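Local atomic coordinates of single-stranded DNA-binding protein DdrB (Deinococcus radiodurans, PDB entry 4HQB), a protein that binds single-stranded DNA as a pentamer and probably acts in the response of Deinococcus radiodurans to DNA damage. Residues A[49-54]-A[134-139]; A[86-91]-A[103-108]; A[107-112]-A[128-133]. One frame throughout, in Å; residues are numbered along the deposited sequence.

Contact 1 (A[49-54]-A[134-139]). With nucleotides of chain G.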
loop_
_atom_site.group_PDB
_atom_site.type_symbol
_atom_site.label_atom_id
_atom_site.label_comp_id
_atom_site.label_asym_id
_atom_site.label_seq_id
_atom_site.Cartn_x
_atom_site.Cartn_y
_atom_site.Cartn_z
ATOM N N GLY A 49 12.982 -11.559 -6.127
ATOM C CA GLY A 49 14.152 -10.912 -5.551
ATOM C C GLY A 49 14.667 -9.770 -6.410
ATOM O O GLY A 49 14.277 -9.638 -7.564
ATOM N N TYR A 50 15.532 -8.929 -5.851
ATOM C CA TYR A 50 16.211 -7.927 -6.665
ATOM C C TYR A 50 17.140 -8.645 -7.650
ATOM O O TYR A 50 17.766 -9.678 -7.306
ATOM C CB TYR A 50 17.021 -6.972 -5.792
ATOM C CG TYR A 50 16.224 -6.230 -4.739
ATOM C CD1 TYR A 50 15.613 -5.013 -5.031
ATOM C CD2 TYR A 50 16.089 -6.743 -3.447
ATOM C CE1 TYR A 50 14.886 -4.328 -4.067
ATOM C CE2 TYR A 50 15.363 -6.076 -2.481
ATOM C CZ TYR A 50 14.764 -4.864 -2.797
ATOM O OH TYR A 50 14.041 -4.190 -1.849
ATOM N N GLN A 51 17.239 -8.109 -8.867
ATOM C CA GLN A 51 18.060 -8.750 -9.909
ATOM C C GLN A 51 19.254 -7.894 -10.257
ATOM O O GLN A 51 19.099 -6.764 -10.686
ATOM C CB GLN A 51 17.237 -8.975 -11.163
ATOM C CG GLN A 51 15.881 -9.568 -10.902
ATOM C CD GLN A 51 15.969 -11.052 -10.739
ATOM O OE1 GLN A 51 16.769 -11.706 -11.419
ATOM N NE2 GLN A 51 15.172 -11.607 -9.820
ATOM N N PHE A 52 20.453 -8.429 -10.078
ATOM C CA PHE A 52 21.660 -7.638 -10.300
ATOM C C PHE A 52 22.618 -8.419 -11.190
ATOM O O PHE A 52 22.461 -9.637 -11.350
ATOM C CB PHE A 52 22.356 -7.321 -8.964
ATOM C CG PHE A 52 21.505 -6.556 -7.996
ATOM C CD1 PHE A 52 21.140 -5.247 -8.251
ATOM C CD2 PHE A 52 21.078 -7.151 -6.816
ATOM C CE1 PHE A 52 20.355 -4.542 -7.354
ATOM C CE2 PHE A 52 20.303 -6.457 -5.912
ATOM C CZ PHE A 52 19.928 -5.153 -6.180
ATOM N N PRO A 53 23.607 -7.719 -11.771
ATOM C CA PRO A 53 24.653 -8.356 -12.575
ATOM C C PRO A 53 25.450 -9.338 -11.726
ATOM O O PRO A 53 25.654 -9.064 -10.536
ATOM C CB PRO A 53 25.533 -7.177 -12.982
ATOM C CG PRO A 53 24.568 -6.021 -13.066
ATOM C CD PRO A 53 23.652 -6.249 -11.874
ATOM N N ILE A 54 25.875 -10.459 -12.305
ATOM C CA ILE A 54 26.652 -11.417 -11.534
ATOM C C ILE A 54 27.928 -10.740 -11.018
ATOM O O ILE A 54 28.280 -10.919 -9.856
ATOM C CB ILE A 54 26.977 -12.750 -12.308
ATOM C CG1 ILE A 54 27.749 -13.723 -11.416
ATOM C CG2 ILE A 54 27.758 -12.489 -13.620
ATOM C CD1 ILE A 54 27.005 -14.151 -10.136
ATOM N N ILE A 134 19.025 -12.065 -6.795
ATOM C CA ILE A 134 19.538 -13.016 -7.761
ATOM C C ILE A 134 20.569 -12.313 -8.601
ATOM O O ILE A 134 20.260 -11.340 -9.266
ATOM C CB ILE A 134 18.425 -13.604 -8.650
ATOM C CG1 ILE A 134 17.382 -14.285 -7.763
ATOM C CG2 ILE A 134 19.024 -14.595 -9.690
ATOM C CD1 ILE A 134 16.338 -15.060 -8.503
ATOM N N PHE A 135 21.799 -12.811 -8.543
ATOM C CA PHE A 135 22.893 -12.266 -9.319
ATOM C C PHE A 135 23.119 -13.161 -10.558
ATOM O O PHE A 135 23.507 -14.320 -10.429
ATOM C CB PHE A 135 24.150 -12.129 -8.441
ATOM C CG PHE A 135 23.999 -11.119 -7.300
ATOM C CD1 PHE A 135 23.423 -11.491 -6.089
ATOM C CD2 PHE A 135 24.440 -9.808 -7.443
ATOM C CE1 PHE A 135 23.284 -10.576 -5.048
ATOM C CE2 PHE A 135 24.302 -8.884 -6.415
ATOM C CZ PHE A 135 23.717 -9.264 -5.218
ATOM N N ARG A 136 22.838 -12.613 -11.744
ATOM C CA ARG A 136 22.968 -13.335 -13.018
ATOM C C ARG A 136 23.285 -12.415 -14.210
ATOM O O ARG A 136 22.657 -11.365 -14.379
ATOM C CB ARG A 136 21.686 -14.113 -13.332
ATOM C CG ARG A 136 21.865 -15.184 -14.391
ATOM C CD ARG A 136 20.541 -15.895 -14.693
ATOM N NE ARG A 136 19.578 -14.918 -15.184
ATOM C CZ ARG A 136 18.384 -14.681 -14.648
ATOM N NH1 ARG A 136 17.957 -15.389 -13.607
ATOM N NH2 ARG A 136 17.610 -13.736 -15.172
ATOM N N GLY A 137 24.230 -12.847 -15.044
ATOM C CA GLY A 137 24.555 -12.192 -16.308
ATOM C C GLY A 137 24.798 -10.689 -16.172
ATOM O O GLY A 137 25.310 -10.209 -15.143
ATOM N N GLY A 138 24.421 -9.951 -17.220
ATOM C CA GLY A 138 24.505 -8.508 -17.233
ATOM C C GLY A 138 25.916 -7.968 -17.241
ATOM O O GLY A 138 26.883 -8.659 -17.530
ATOM N N LYS A 139 26.033 -6.697 -16.915
ATOM C CA LYS A 139 27.332 -6.067 -16.888
ATOM C C LYS A 139 27.453 -5.242 -15.617
ATOM O O LYS A 139 26.550 -4.447 -15.291
ATOM C CB LYS A 139 27.505 -5.161 -18.094
ATOM C CG LYS A 139 28.782 -4.338 -18.029
ATOM C CD LYS A 139 28.842 -3.335 -19.172
ATOM C CE LYS A 139 30.141 -2.548 -19.136
ATOM N NZ LYS A 139 30.050 -1.362 -20.024
ATOM P P DT G 1 28.898 -9.643 -23.822
ATOM O OP1 DT G 1 28.802 -8.841 -25.058
ATOM O OP2 DT G 1 28.844 -11.118 -23.880
ATOM O "O5'" DT G 1 27.773 -9.097 -22.783
ATOM C "C5'" DT G 1 27.619 -9.402 -21.374
ATOM C "C4'" DT G 1 26.373 -8.655 -20.878
ATOM O "O4'" DT G 1 26.791 -7.265 -20.702
ATOM C "C3'" DT G 1 25.278 -8.617 -21.954
ATOM O "O3'" DT G 1 24.004 -9.375 -21.985
ATOM C "C2'" DT G 1 24.960 -7.146 -22.246
ATOM C "C1'" DT G 1 25.846 -6.373 -21.284
ATOM N N1 DT G 1 26.520 -5.267 -22.001
ATOM C C2 DT G 1 26.212 -3.980 -21.609
ATOM O O2 DT G 1 25.438 -3.730 -20.700
ATOM N N3 DT G 1 26.862 -3.003 -22.307
ATOM C C4 DT G 1 27.758 -3.203 -23.341
ATOM O O4 DT G 1 28.299 -2.264 -23.908
ATOM C C5 DT G 1 28.029 -4.574 -23.711
ATOM C C7 DT G 1 28.988 -4.866 -24.848
ATOM C C6 DT G 1 27.403 -5.544 -23.031
ATOM P P DT G 2 23.246 -10.073 -20.746
ATOM O OP1 DT G 2 24.033 -10.254 -19.527
ATOM O OP2 DT G 2 22.817 -11.308 -21.434
ATOM O "O5'" DT G 2 21.908 -9.208 -20.544
ATOM C "C5'" DT G 2 21.264 -9.024 -19.274
ATOM C "C4'" DT G 2 19.753 -9.169 -19.286
ATOM O "O4'" DT G 2 19.138 -8.240 -20.207
ATOM C "C3'" DT G 2 19.195 -10.519 -19.707
ATOM O "O3'" DT G 2 17.895 -10.669 -19.164
ATOM C "C2'" DT G 2 19.083 -10.363 -21.221
ATOM C "C1'" DT G 2 18.589 -8.928 -21.319
ATOM N N1 DT G 2 19.044 -8.176 -22.516
ATOM C C2 DT G 2 18.194 -7.209 -22.977
ATOM O O2 DT G 2 17.125 -6.985 -22.456
ATOM N N3 DT G 2 18.641 -6.516 -24.067
ATOM C C4 DT G 2 19.841 -6.682 -24.717
ATOM O O4 DT G 2 20.153 -6.010 -25.691
ATOM C C5 DT G 2 20.699 -7.704 -24.188
ATOM C C7 DT G 2 22.016 -7.937 -24.866
ATOM C C6 DT G 2 20.275 -8.406 -23.118
ATOM P P DT G 3 17.678 -10.854 -17.580
ATOM O OP1 DT G 3 17.559 -9.510 -16.984
ATOM O OP2 DT G 3 18.675 -11.820 -17.093
ATOM O "O5'" DT G 3 16.253 -11.575 -17.470
ATOM C "C5'" DT G 3 15.101 -10.810 -17.659
ATOM C "C4'" DT G 3 14.010 -11.690 -18.239
ATOM O "O4'" DT G 3 14.361 -12.151 -19.577
ATOM C "C3'" DT G 3 13.714 -12.933 -17.404
ATOM O "O3'" DT G 3 12.307 -13.042 -17.418
ATOM C "C2'" DT G 3 14.397 -14.065 -18.188
ATOM C "C1'" DT G 3 14.207 -13.558 -19.626
ATOM N N1 DT G 3 15.168 -14.093 -20.620
ATOM C C2 DT G 3 14.670 -14.853 -21.674
ATOM O O2 DT G 3 13.500 -15.139 -21.846
ATOM N N3 DT G 3 15.613 -15.298 -22.548
ATOM C C4 DT G 3 16.965 -15.080 -22.486
ATOM O O4 DT G 3 17.714 -15.544 -23.321
ATOM C C5 DT G 3 17.436 -14.284 -21.383
ATOM C C7 DT G 3 18.919 -14.027 -21.282
ATOM C C6 DT G 3 16.525 -13.826 -20.490
HETATM O O HOH W 1 15.872 -14.010 -12.248
#
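Tyr50 and Ile134 open a short ladder of backbone bonds between 49-54 and 134-139. Ile134 N donates to Tyr50 O, Phe52 N to Ile134 O and Arg136 N to Phe52 O, a zigzag in which each link is between 2.7 and 3.0 Å long. Ile54 N also donates to Gly137 O at 2.9 Å.

Apolar contacts fall on the side of Phe52 and Phe135, which lie alongside each other and point the same way. Phe52 meets the CE2 corner of Phe135 with its CB and CD2. Phe52 CB lies 3.6 Å from Phe135 CE2, and the ring planes stand 35° apart. Pro53 O approaches the edge of the Phe135 ring at CD2. Ile54 brings CD1 to 3.9 Å from Phe135 CB. Phe60 packs against both rings, and Leu14 of a second subunit lies on Phe52.

This is the parallel pairing that adds strand 50-52 to the border, within this chain, of the mixed sheet, next to strand 129-135.

Gln51 shares the other face of the sheet with Ile134. Bent at chi2, it lays its amide along that side chain, Gln51 OE1 3.7 Å from Ile134 CB, while NE2 donates to Gly49 O from above the carbonyl plane. Water 1 donates to Gln51 OE1 and accepts from Arg136 NH1.

DNA contacts come from Arg136 and Lys139. Arg136 turns at chi3 (60°) and sends NH2 to OP2 of DT3 of chain G at 2.9 Å, nearly straight at 163°, with the phosphate at the guanidinium edge. Lys139 lays CB and CD against the sugar and base of DT1 of chain G.

Contact 2 (A[86-91]-A[103-108]). With nucleotides of chain F.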
loop_
_atom_site.group_PDB
_atom_site.type_symbol
_atom_site.label_atom_id
_atom_site.label_comp_id
_atom_site.label_asym_id
_atom_site.label_seq_id
_atom_site.Cartn_x
_atom_site.Cartn_y
_atom_site.Cartn_z
ATOM N N TYR A 86 19.056 -14.721 5.088
ATOM C CA TYR A 86 19.108 -15.248 3.723
ATOM C C TYR A 86 20.462 -15.916 3.472
ATOM O O TYR A 86 21.503 -15.425 3.924
ATOM C CB TYR A 86 18.857 -14.125 2.687
ATOM C CG TYR A 86 17.442 -13.561 2.756
ATOM C CD1 TYR A 86 17.100 -12.584 3.692
ATOM C CD2 TYR A 86 16.441 -14.042 1.915
ATOM C CE1 TYR A 86 15.793 -12.089 3.777
ATOM C CE2 TYR A 86 15.137 -13.562 1.992
ATOM C CZ TYR A 86 14.819 -12.584 2.927
ATOM O OH TYR A 86 13.530 -12.122 3.007
ATOM N N ARG A 87 20.435 -17.027 2.740
ATOM C CA ARG A 87 21.629 -17.830 2.466
ATOM C C ARG A 87 22.060 -17.765 0.993
ATOM O O ARG A 87 21.222 -17.742 0.099
ATOM C CB ARG A 87 21.370 -19.290 2.870
ATOM C CG ARG A 87 22.498 -19.949 3.642
ATOM C CD ARG A 87 22.057 -21.265 4.293
ATOM N NE ARG A 87 21.258 -21.027 5.487
ATOM C CZ ARG A 87 21.716 -21.134 6.732
ATOM N NH1 ARG A 87 22.978 -21.482 6.952
ATOM N NH2 ARG A 87 20.913 -20.888 7.764
ATOM N N ARG A 88 23.366 -17.747 0.758
ATOM C CA ARG A 88 23.933 -17.740 -0.595
ATOM C C ARG A 88 23.954 -19.117 -1.280
ATOM O O ARG A 88 24.715 -20.009 -0.899
ATOM C CB ARG A 88 25.362 -17.231 -0.539
ATOM C CG ARG A 88 26.029 -17.072 -1.886
ATOM C CD ARG A 88 27.404 -16.514 -1.683
ATOM N NE ARG A 88 28.079 -16.098 -2.908
ATOM C CZ ARG A 88 28.797 -16.911 -3.680
ATOM N NH1 ARG A 88 28.883 -18.198 -3.386
ATOM N NH2 ARG A 88 29.419 -16.435 -4.751
ATOM N N ARG A 89 23.152 -19.251 -2.326
ATOM C CA ARG A 89 22.960 -20.508 -3.035
ATOM C C ARG A 89 23.320 -20.387 -4.506
ATOM O O ARG A 89 23.219 -19.298 -5.095
ATOM C CB ARG A 89 21.513 -20.986 -2.891
ATOM C CG ARG A 89 20.998 -20.836 -1.476
ATOM C CD ARG A 89 19.673 -21.498 -1.251
ATOM N NE ARG A 89 19.061 -21.063 0.004
ATOM C CZ ARG A 89 19.193 -21.699 1.167
ATOM N NH1 ARG A 89 19.921 -22.804 1.248
ATOM N NH2 ARG A 89 18.599 -21.229 2.257
ATOM N N GLU A 90 23.758 -21.508 -5.076
ATOM C CA GLU A 90 24.152 -21.583 -6.471
ATOM C C GLU A 90 22.983 -22.055 -7.308
ATOM O O GLU A 90 22.274 -22.993 -6.937
ATOM C CB GLU A 90 25.325 -22.558 -6.645
ATOM C CG GLU A 90 26.651 -22.044 -6.086
ATOM C CD GLU A 90 27.707 -23.124 -6.047
ATOM O OE1 GLU A 90 27.524 -24.176 -6.707
ATOM O OE2 GLU A 90 28.720 -22.922 -5.348
ATOM N N LEU A 91 22.758 -21.384 -8.423
ATOM C CA LEU A 91 21.756 -21.838 -9.368
ATOM C C LEU A 91 22.497 -22.298 -10.618
ATOM O O LEU A 91 23.321 -21.556 -11.159
ATOM C CB LEU A 91 20.783 -20.709 -9.742
ATOM C CG LEU A 91 19.467 -20.468 -8.988
ATOM C CD1 LEU A 91 18.639 -19.336 -9.643
ATOM C CD2 LEU A 91 18.638 -21.736 -8.905
ATOM N N ALA A 103 24.603 -19.551 -15.195
ATOM C CA ALA A 103 24.396 -19.878 -13.789
ATOM C C ALA A 103 24.193 -18.584 -12.969
ATOM O O ALA A 103 24.381 -17.467 -13.471
ATOM C CB ALA A 103 25.570 -20.780 -13.228
ATOM N N ALA A 104 23.774 -18.723 -11.720
ATOM C CA ALA A 104 23.471 -17.544 -10.919
ATOM C C ALA A 104 23.750 -17.763 -9.460
ATOM O O ALA A 104 23.828 -18.897 -9.000
ATOM C CB ALA A 104 22.032 -17.117 -11.116
ATOM N N ILE A 105 23.925 -16.653 -8.749
ATOM C CA ILE A 105 23.931 -16.656 -7.303
ATOM C C ILE A 105 22.599 -16.140 -6.748
ATOM O O ILE A 105 22.137 -15.027 -7.063
ATOM C CB ILE A 105 25.099 -15.848 -6.720
ATOM C CG1 ILE A 105 26.426 -16.431 -7.207
ATOM C CG2 ILE A 105 25.046 -15.895 -5.187
ATOM C CD1 ILE A 105 26.696 -17.869 -6.652
ATOM N N LYS A 106 21.987 -16.978 -5.926
ATOM C CA LYS A 106 20.707 -16.677 -5.343
ATOM C C LYS A 106 20.819 -16.559 -3.832
ATOM O O LYS A 106 21.345 -17.445 -3.160
ATOM C CB LYS A 106 19.677 -17.745 -5.712
ATOM C CG LYS A 106 18.331 -17.542 -5.031
ATOM C CD LYS A 106 17.239 -18.464 -5.589
ATOM C CE LYS A 106 17.378 -19.868 -5.045
ATOM N NZ LYS A 106 16.080 -20.608 -5.088
ATOM N N TYR A 107 20.340 -15.445 -3.295
ATOM C CA TYR A 107 20.209 -15.320 -1.860
ATOM C C TYR A 107 18.736 -15.548 -1.482
ATOM O O TYR A 107 17.842 -14.794 -1.928
ATOM C CB TYR A 107 20.679 -13.943 -1.413
ATOM C CG TYR A 107 22.176 -13.765 -1.417
ATOM C CD1 TYR A 107 22.846 -13.438 -2.585
ATOM C CD2 TYR A 107 22.920 -13.908 -0.246
ATOM C CE1 TYR A 107 24.210 -13.258 -2.598
ATOM C CE2 TYR A 107 24.311 -13.736 -0.250
ATOM C CZ TYR A 107 24.940 -13.412 -1.425
ATOM O OH TYR A 107 26.300 -13.235 -1.466
ATOM N N SER A 108 18.479 -16.580 -0.674
ATOM C CA SER A 108 17.091 -16.951 -0.364
ATOM C C SER A 108 16.913 -17.688 0.953
ATOM O O SER A 108 17.892 -18.028 1.626
ATOM C CB SER A 108 16.502 -17.805 -1.485
ATOM O OG SER A 108 17.252 -18.973 -1.635
ATOM P P DT F 4 18.380 -14.191 14.614
ATOM O OP1 DT F 4 17.664 -13.040 15.252
ATOM O OP2 DT F 4 19.016 -15.294 15.384
ATOM O "O5'" DT F 4 17.334 -14.894 13.633
ATOM C "C5'" DT F 4 16.275 -14.155 13.052
ATOM C "C4'" DT F 4 15.569 -15.106 12.125
ATOM O "O4'" DT F 4 16.593 -15.650 11.280
ATOM C "C3'" DT F 4 14.916 -16.296 12.827
ATOM O "O3'" DT F 4 13.732 -16.594 12.154
ATOM C "C2'" DT F 4 15.896 -17.447 12.620
ATOM C "C1'" DT F 4 16.502 -17.055 11.280
ATOM N N1 DT F 4 17.857 -17.584 11.123
ATOM C C2 DT F 4 18.065 -18.503 10.126
ATOM O O2 DT F 4 17.174 -18.873 9.384
ATOM N N3 DT F 4 19.349 -18.971 10.043
ATOM C C4 DT F 4 20.415 -18.600 10.840
ATOM O O4 DT F 4 21.539 -19.057 10.709
ATOM C C5 DT F 4 20.128 -17.638 11.857
ATOM C C7 DT F 4 21.249 -17.206 12.747
ATOM C C6 DT F 4 18.872 -17.168 11.962
#
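Arg88 runs across the ring of Tyr107 and on to Ile105. Its CB sits 3.7 Å from Tyr107 CE2. CG makes an off-centre CH-pi contact, 4.3 Å from the ring centroid, and touches Ile105 CG2 at 3.6 Å. With CG anti to the backbone N (chi1 -175°) and the chain extended as far as NE, CD arrives 3.5 Å from Tyr107 OH. NE lies near both that hydroxyl and Ile105 CG2; its salt bridge goes to Glu57, which is also hydrogen-bonded to Tyr107 OH. At the tip, Ile105 CD1 lies over one face of the guanidinium, 3.6 Å from Arg88 NH2. The guanidinium plane stands 79° to the Tyr107 ring.

Arg89 projects from the opposite face of the sheet. Its guanidinium turns an edge to Ser108 OG, and NH2 makes a weak bond to Ser108 O at 3.3 Å. On that face Arg87 NH2 comes within 3.4 Å of N3 of DT4 of chain F.

Paired bonds join Arg87 with Ser108, Arg89 with Lys106 and Leu91 with Ala104, with non-hydrogen-bonded pairs between them. The alternation is that of antiparallel strands, here 84-96 and 99-110, which follow each other in the chain as a beta hairpin.

Contact 3 (A[107-112]-A[128-133]); sequences YSRGAK and EYVSLA
Arg109 and Val130 lie side by side and point the same way, the flat end of the arginine spread over the valine. Val130 CB sits 4.1 Å from the guanidinium plane, beneath its centre, and CG1 approaches NH2 at 4.0 Å. Arg109 reaches this position with CG between its backbone N and carbonyl carbon (chi1 68°), from where the chain runs straight to NE. Its nitrogens have polar partners outside the pair: NE bonds to Tyr86 OH and NH1 forms a salt bridge with Asp115, besides a weak bond to Gly110 O. An alanine in place of Arg109 is likely to leave Asp115 without its charged mate, Tyr86 OH without this partner and Val130 uncovered on that side.

The other branch of Val130, CG2, turns to Ala111 and meets its CB at 3.9 Å. Ala111 CB also lies against the extended chain of Glu128, whose OE1 pairs with Arg120. Water 2 closes this end, accepting from Ala111 N and donating to Glu128 O.

Under these side chains the strands run antiparallel, Arg109 and Val130 exchanging two backbone bonds. The pairing then slips by one residue at a classic beta bulge, where Leu132 and Ala133 both face Tyr107. Tyr107 O accepts from Leu132 N at 2.7 Å and, weakly, from Ala133 N at 3.4 Å, while Tyr107 N donates to Ala133 O. The chain turns a corner at Leu132, whose side chain packs on Trp62 and Tyr86.

On the sheet face opposite Arg109 and Val130, Ser108 CB comes to 3.3 Å from Val130 O and approaches the Tyr129 ring obliquely. That ring receives Lys106 in a cation-pi contact, and Ser131 OG bonds to Gly48 O.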
loop_
_atom_site.group_PDB
_atom_site.type_symbol
_atom_site.label_atom_id
_atom_site.label_comp_id
_atom_site.label_asym_id
_atom_site.label_seq_id
_atom_site.Cartn_x
_atom_site.Cartn_y
_atom_site.Cartn_z
ATOM N N TYR A 107 20.340 -15.445 -3.295
ATOM C CA TYR A 107 20.209 -15.320 -1.860
ATOM C C TYR A 107 18.736 -15.548 -1.482
ATOM O O TYR A 107 17.842 -14.794 -1.928
ATOM C CB TYR A 107 20.679 -13.943 -1.413
ATOM C CG TYR A 107 22.176 -13.765 -1.417
ATOM C CD1 TYR A 107 22.846 -13.438 -2.585
ATOM C CD2 TYR A 107 22.920 -13.908 -0.246
ATOM C CE1 TYR A 107 24.210 -13.258 -2.598
ATOM C CE2 TYR A 107 24.311 -13.736 -0.250
ATOM C CZ TYR A 107 24.940 -13.412 -1.425
ATOM O OH TYR A 107 26.300 -13.235 -1.466
ATOM N N SER A 108 18.479 -16.580 -0.674
ATOM C CA SER A 108 17.091 -16.951 -0.364
ATOM C C SER A 108 16.913 -17.688 0.953
ATOM O O SER A 108 17.892 -18.028 1.626
ATOM C CB SER A 108 16.502 -17.805 -1.485
ATOM O OG SER A 108 17.252 -18.973 -1.635
ATOM N N ARG A 109 15.651 -17.931 1.310
ATOM C CA ARG A 109 15.293 -18.569 2.577
ATOM C C ARG A 109 13.972 -19.297 2.394
ATOM O O ARG A 109 13.244 -19.015 1.428
ATOM C CB ARG A 109 15.107 -17.509 3.682
ATOM C CG ARG A 109 13.904 -16.617 3.456
ATOM C CD ARG A 109 13.715 -15.641 4.613
ATOM N NE ARG A 109 12.697 -14.630 4.318
ATOM C CZ ARG A 109 11.395 -14.808 4.524
ATOM N NH1 ARG A 109 10.955 -15.979 4.987
ATOM N NH2 ARG A 109 10.534 -13.828 4.255
ATOM N N GLY A 110 13.670 -20.210 3.320
ATOM C CA GLY A 110 12.419 -20.948 3.332
ATOM C C GLY A 110 11.255 -19.988 3.528
ATOM O O GLY A 110 11.408 -18.955 4.163
ATOM N N ALA A 111 10.105 -20.295 2.939
ATOM C CA ALA A 111 8.924 -19.471 3.146
ATOM C C ALA A 111 8.374 -19.889 4.491
ATOM O O ALA A 111 8.352 -21.080 4.808
ATOM C CB ALA A 111 7.885 -19.714 2.020
ATOM N N LYS A 112 7.990 -18.917 5.301
ATOM C CA LYS A 112 7.403 -19.176 6.614
ATOM C C LYS A 112 5.897 -19.017 6.515
ATOM O O LYS A 112 5.384 -18.414 5.555
ATOM C CB LYS A 112 7.971 -18.213 7.661
ATOM C CG LYS A 112 9.495 -18.278 7.757
ATOM C CD LYS A 112 10.077 -17.175 8.635
ATOM C CE LYS A 112 11.607 -17.285 8.704
ATOM N NZ LYS A 112 12.279 -16.055 9.231
ATOM N N GLU A 128 9.047 -24.476 -1.915
ATOM C CA GLU A 128 8.949 -23.051 -2.134
ATOM C C GLU A 128 9.951 -22.280 -1.286
ATOM O O GLU A 128 10.396 -22.741 -0.247
ATOM C CB GLU A 128 7.532 -22.570 -1.832
ATOM C CG GLU A 128 7.108 -22.775 -0.389
ATOM C CD GLU A 128 5.699 -22.257 -0.117
ATOM O OE1 GLU A 128 5.296 -22.214 1.068
ATOM O OE2 GLU A 128 5.000 -21.896 -1.090
ATOM N N TYR A 129 10.308 -21.098 -1.747
ATOM C CA TYR A 129 11.296 -20.286 -1.061
ATOM C C TYR A 129 10.940 -18.821 -1.219
ATOM O O TYR A 129 10.030 -18.464 -1.956
ATOM C CB TYR A 129 12.688 -20.547 -1.653
ATOM C CG TYR A 129 12.767 -20.372 -3.163
ATOM C CD1 TYR A 129 12.507 -21.436 -4.028
ATOM C CD2 TYR A 129 13.101 -19.140 -3.730
ATOM C CE1 TYR A 129 12.587 -21.275 -5.423
ATOM C CE2 TYR A 129 13.182 -18.971 -5.137
ATOM C CZ TYR A 129 12.920 -20.036 -5.961
ATOM O OH TYR A 129 12.990 -19.863 -7.331
ATOM N N VAL A 130 11.676 -17.968 -0.530
ATOM C CA VAL A 130 11.528 -16.549 -0.705
ATOM C C VAL A 130 12.901 -16.023 -1.021
ATOM O O VAL A 130 13.864 -16.273 -0.290
ATOM C CB VAL A 130 11.003 -15.876 0.565
ATOM C CG1 VAL A 130 10.917 -14.355 0.355
ATOM C CG2 VAL A 130 9.664 -16.471 0.943
ATOM N N SER A 131 12.994 -15.282 -2.111
ATOM C CA SER A 131 14.298 -14.877 -2.620
ATOM C C SER A 131 14.535 -13.395 -2.327
ATOM O O SER A 131 13.616 -12.589 -2.458
ATOM C CB SER A 131 14.377 -15.185 -4.124
ATOM O OG SER A 131 14.975 -14.118 -4.823
ATOM N N LEU A 132 15.743 -13.050 -1.890
ATOM C CA LEU A 132 16.109 -11.649 -1.659
ATOM C C LEU A 132 16.787 -11.009 -2.871
ATOM O O LEU A 132 16.489 -9.862 -3.229
ATOM C CB LEU A 132 17.024 -11.519 -0.449
ATOM C CG LEU A 132 17.631 -10.143 -0.146
ATOM C CD1 LEU A 132 16.560 -9.105 0.255
ATOM C CD2 LEU A 132 18.698 -10.303 0.961
ATOM N N ALA A 133 17.715 -11.744 -3.476
ATOM C CA ALA A 133 18.470 -11.237 -4.614
ATOM C C ALA A 133 18.994 -12.353 -5.503
ATOM O O ALA A 133 19.369 -13.445 -5.034
ATOM C CB ALA A 133 19.630 -10.360 -4.147
HETATM O O HOH W 2 9.616 -23.011 2.062
#

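Overall arrangement
All three contacts belong to one mixed sheet. Strand 129-135 serves contacts 1 and 3, while strand 99-110 serves contacts 2 and 3, so contact 3 joins the border pairing of contact 1 to the hairpin of contact 2. Contact 3 is the most buried; the other two are partly buried and carry exposed residues. Contact 1 is parallel and combines aromatic packing with phosphate binding, whereas the antiparallel contact 2 carries a row of arginines and contact 3 an arginine whose charge is met by an aspartate. Direct links tie them together: Phe135 N probably bonds to Ile105 O, and Tyr50 N to Leu132 O.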